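Local coordinates for protein phage terminase large subunit (Thermus phage P7426, PDB 7KS4) that probably acts as the ATP-driven motor subunit that pumps viral DNA into empty capsids and cuts the genome, represented here by its N-terminal ATPase domain, at residues A[192-196]-A[207-213]. Sequence-based numbering, arbitrary orientation.
With SO4 (sulfate ion), chain F.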
ATOM      1  N   TYR A 192      -9.868  -0.558 -12.069  1.00 31.04           N
ATOM      2  CA  TYR A 192      -9.442  -0.825 -13.438  1.00 30.45           C
ATOM      3  C   TYR A 192      -9.064   0.462 -14.162  1.00 30.52           C
ATOM      4  O   TYR A 192      -8.048   0.516 -14.865  1.00 29.38           O
ATOM      5  CB  TYR A 192     -10.566  -1.548 -14.181  1.00 31.64           C
ATOM      6  CG  TYR A 192     -10.428  -1.523 -15.679  1.00 33.02           C
ATOM      7  CD1 TYR A 192      -9.400  -2.212 -16.317  1.00 34.01           C
ATOM      8  CD2 TYR A 192     -11.332  -0.814 -16.462  1.00 34.00           C
ATOM      9  CE1 TYR A 192      -9.275  -2.188 -17.702  1.00 35.54           C
ATOM     10  CE2 TYR A 192     -11.217  -0.783 -17.838  1.00 35.42           C
ATOM     11  CZ  TYR A 192     -10.193  -1.475 -18.455  1.00 36.49           C
ATOM     12  OH  TYR A 192     -10.088  -1.437 -19.826  1.00 37.19           O
ATOM     13  N   GLU A 193      -9.881   1.503 -14.013  1.00 31.92           N
ATOM     14  CA  GLU A 193      -9.584   2.777 -14.658  1.00 33.77           C
ATOM     15  C   GLU A 193      -8.253   3.335 -14.177  1.00 31.83           C
ATOM     16  O   GLU A 193      -7.414   3.751 -14.985  1.00 32.60           O
ATOM     17  CB  GLU A 193     -10.707   3.767 -14.384  1.00 35.71           C
ATOM     18  CG  GLU A 193     -12.032   3.262 -14.877  1.00 40.04           C
ATOM     19  CD  GLU A 193     -13.190   4.108 -14.444  1.00 43.02           C
ATOM     20  OE1 GLU A 193     -13.018   4.984 -13.563  1.00 43.87           O
ATOM     21  OE2 GLU A 193     -14.279   3.884 -15.003  1.00 45.94           O
ATOM     22  N   PHE A 194      -8.050   3.364 -12.857  1.00 28.65           N
ATOM     23  CA  PHE A 194      -6.807   3.898 -12.308  1.00 28.03           C
ATOM     24  C   PHE A 194      -5.621   3.054 -12.730  1.00 29.24           C
ATOM     25  O   PHE A 194      -4.543   3.586 -13.024  1.00 29.19           O
ATOM     26  CB  PHE A 194      -6.894   3.979 -10.786  1.00 28.52           C
ATOM     27  CG  PHE A 194      -7.455   5.275 -10.283  1.00 31.47           C
ATOM     28  CD1 PHE A 194      -8.550   5.855 -10.904  1.00 32.22           C
ATOM     29  CD2 PHE A 194      -6.898   5.911  -9.188  1.00 33.92           C
ATOM     30  CE1 PHE A 194      -9.072   7.049 -10.449  1.00 35.03           C
ATOM     31  CE2 PHE A 194      -7.418   7.110  -8.726  1.00 34.63           C
ATOM     32  CZ  PHE A 194      -8.509   7.677  -9.356  1.00 35.45           C
ATOM     33  N   PHE A 195      -5.797   1.733 -12.759  1.00 28.94           N
ATOM     34  CA  PHE A 195      -4.734   0.862 -13.246  1.00 27.98           C
ATOM     35  C   PHE A 195      -4.316   1.259 -14.655  1.00 29.66           C
ATOM     36  O   PHE A 195      -3.125   1.418 -14.948  1.00 28.24           O
ATOM     37  CB  PHE A 195      -5.190  -0.594 -13.217  1.00 29.03           C
ATOM     38  CG  PHE A 195      -4.184  -1.538 -13.790  1.00 30.59           C
ATOM     39  CD1 PHE A 195      -3.186  -2.068 -12.997  1.00 30.91           C
ATOM     40  CD2 PHE A 195      -4.208  -1.864 -15.133  1.00 32.09           C
ATOM     41  CE1 PHE A 195      -2.246  -2.932 -13.529  1.00 32.09           C
ATOM     42  CE2 PHE A 195      -3.271  -2.721 -15.667  1.00 33.55           C
ATOM     43  CZ  PHE A 195      -2.287  -3.251 -14.861  1.00 33.37           C
ATOM     44  N   LEU A 196      -5.291   1.435 -15.544  1.00 31.36           N
ATOM     45  CA  LEU A 196      -4.970   1.725 -16.936  1.00 33.31           C
ATOM     46  C   LEU A 196      -4.256   3.063 -17.081  1.00 32.92           C
ATOM     47  O   LEU A 196      -3.426   3.227 -17.981  1.00 34.01           O
ATOM     48  CB  LEU A 196      -6.253   1.705 -17.766  1.00 34.35           C
ATOM     49  CG  LEU A 196      -6.167   1.149 -19.182  1.00 36.97           C
ATOM     50  CD1 LEU A 196      -5.693  -0.292 -19.182  1.00 38.26           C
ATOM     51  CD2 LEU A 196      -7.526   1.264 -19.875  1.00 38.47           C
ATOM     52  N   ILE A 207      -6.277  -7.862 -19.472  1.00 46.56           N
ATOM     53  CA  ILE A 207      -6.386  -6.415 -19.279  1.00 42.34           C
ATOM     54  C   ILE A 207      -7.030  -5.793 -20.516  1.00 41.03           C
ATOM     55  O   ILE A 207      -6.315  -5.458 -21.472  1.00 40.54           O
ATOM     56  CB  ILE A 207      -5.012  -5.778 -19.011  1.00 41.81           C
ATOM     57  CG1 ILE A 207      -4.313  -6.442 -17.817  1.00 42.66           C
ATOM     58  CG2 ILE A 207      -5.169  -4.278 -18.750  1.00 39.91           C
ATOM     59  CD1 ILE A 207      -2.877  -5.985 -17.624  1.00 42.66           C
ATOM     60  N   PRO A 208      -8.351  -5.609 -20.548  1.00 41.78           N
ATOM     61  CA  PRO A 208      -8.969  -4.956 -21.705  1.00 42.42           C
ATOM     62  C   PRO A 208      -8.359  -3.585 -21.958  1.00 39.70           C
ATOM     63  O   PRO A 208      -8.067  -2.836 -21.024  1.00 36.95           O
ATOM     64  CB  PRO A 208     -10.446  -4.844 -21.308  1.00 42.72           C
ATOM     65  CG  PRO A 208     -10.655  -5.928 -20.327  1.00 43.55           C
ATOM     66  CD  PRO A 208      -9.359  -6.056 -19.572  1.00 42.58           C
ATOM     67  N   ASN A 209      -8.152  -3.275 -23.237  1.00 38.35           N
ATOM     68  CA  ASN A 209      -7.632  -1.994 -23.702  1.00 38.20           C
ATOM     69  C   ASN A 209      -6.161  -1.781 -23.364  1.00 37.93           C
ATOM     70  O   ASN A 209      -5.640  -0.686 -23.596  1.00 37.67           O
ATOM     71  CB  ASN A 209      -8.446  -0.814 -23.156  1.00 37.37           C
ATOM     72  CG  ASN A 209      -9.835  -0.749 -23.750  1.00 38.94           C
ATOM     73  OD1 ASN A 209     -10.817  -0.403 -22.930  1.00 40.02           O
ATOM     74  ND2 ASN A 209     -10.020  -1.020 -24.933  1.00 38.43           N
ATOM     75  N   SER A 210      -5.468  -2.785 -22.830  1.00 40.60           N
ATOM     76  CA  SER A 210      -4.018  -2.687 -22.719  1.00 42.02           C
ATOM     77  C   SER A 210      -3.389  -2.651 -24.108  1.00 48.01           C
ATOM     78  O   SER A 210      -3.873  -3.281 -25.052  1.00 46.80           O
ATOM     79  CB  SER A 210      -3.449  -3.862 -21.920  1.00 40.82           C
ATOM     80  OG  SER A 210      -3.830  -5.111 -22.477  1.00 41.54           O
ATOM     81  N   GLY A 211      -2.303  -1.901 -24.231  1.00 58.20           N
ATOM     82  CA  GLY A 211      -1.649  -1.709 -25.515  1.00 63.14           C
ATOM     83  C   GLY A 211      -2.123  -0.500 -26.293  1.00 61.35           C
ATOM     84  O   GLY A 211      -1.335   0.120 -27.011  1.00 66.40           O
ATOM     85  N   ILE A 212      -3.403  -0.151 -26.167  1.00 48.52           N
ATOM     86  CA  ILE A 212      -3.965   1.005 -26.852  1.00 42.74           C
ATOM     87  C   ILE A 212      -4.378   2.095 -25.872  1.00 40.10           C
ATOM     88  O   ILE A 212      -4.965   3.101 -26.284  1.00 40.00           O
ATOM     89  CB  ILE A 212      -5.149   0.606 -27.749  1.00 41.62           C
ATOM     90  CG1 ILE A 212      -6.245  -0.092 -26.934  1.00 39.96           C
ATOM     91  CG2 ILE A 212      -4.665  -0.274 -28.892  1.00 44.42           C
ATOM     92  CD1 ILE A 212      -7.573  -0.206 -27.666  1.00 41.54           C
ATOM     93  N   ASN A 213      -4.076   1.929 -24.588  1.00 39.32           N
ATOM     94  CA  ASN A 213      -4.556   2.848 -23.567  1.00 39.09           C
ATOM     95  C   ASN A 213      -3.655   4.068 -23.446  1.00 40.08           C
ATOM     96  O   ASN A 213      -2.448   4.001 -23.682  1.00 40.79           O
ATOM     97  CB  ASN A 213      -4.624   2.151 -22.208  1.00 35.68           C
ATOM     98  CG  ASN A 213      -3.260   1.679 -21.727  1.00 35.00           C
ATOM     99  OD1 ASN A 213      -2.688   0.744 -22.285  1.00 35.01           O
ATOM    100  ND2 ASN A 213      -2.738   2.322 -20.683  1.00 33.77           N
TER
HETATM  101  S   SO4 F 305     -12.468  -2.916 -25.847  0.80108.88           S
HETATM  102  O1  SO4 F 305     -13.436  -3.536 -24.947  0.80106.62           O
HETATM  103  O2  SO4 F 305     -11.131  -3.427 -25.551  0.80105.52           O
HETATM  104  O3  SO4 F 305     -12.806  -3.232 -27.233  0.80106.67           O
HETATM  105  O4  SO4 F 305     -12.484  -1.469 -25.660  0.80107.31           O
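Tyr192 and Pro208 make the shorter of the two hydrogen bonds between helix 190-197 and the loop that leads on to strand 219-224, an example of a loop folded back on the helix before it. The Tyr192 hydroxyl donates to the carbonyl of Pro208, OH to O 2.7 Å, with the acceptor near the plane of the ring, at its edge. The hydroxyl lies above the carbonyl plane of Pro208, 60° out of it, and not on a lone pair. Having CG anti to the backbone N (chi1 163°) carries the phenol out to where its OH meets the turn. That turn, type II from Ile207 to Ser210, has Asn209 at its third position and is braced on Ile207 O, which accepts from Ser210 OG at 2.7 Å and also from Ser210 N.

Asn213 adds a weaker polar link: its ND2 lies 2.9 Å from Leu196 O, but the bond is bent to 120°, and the same amide nitrogen also binds Trp199 O.

Apolar contacts lie between these two bonds. Leu196 reaches into the curve of the loop, CG against Asn213 CB at 3.5 Å and CD2 against Asn209 CB, while CD1 nears Ile207 CG2. Deeper in, Ile207 CD1 meets Phe195 CE2 obliquely at 3.8 Å; Phe257 touches both residues, and Phe195 continues onto Val39 and Cys41 of strand 37-42. In this P-loop ATPase domain the Phe195 side chain is about 10 Å from that of ADP-binding Lys48.

On the outer side, Asn209 ND2 donates to a sulfate, probably from the crystallisation liquor. The chemistry thus implies a loop fixed to its helix by one short hydroxyl bond and apolar packing, with Asn213 contributing less through a shared, poorly aligned amide.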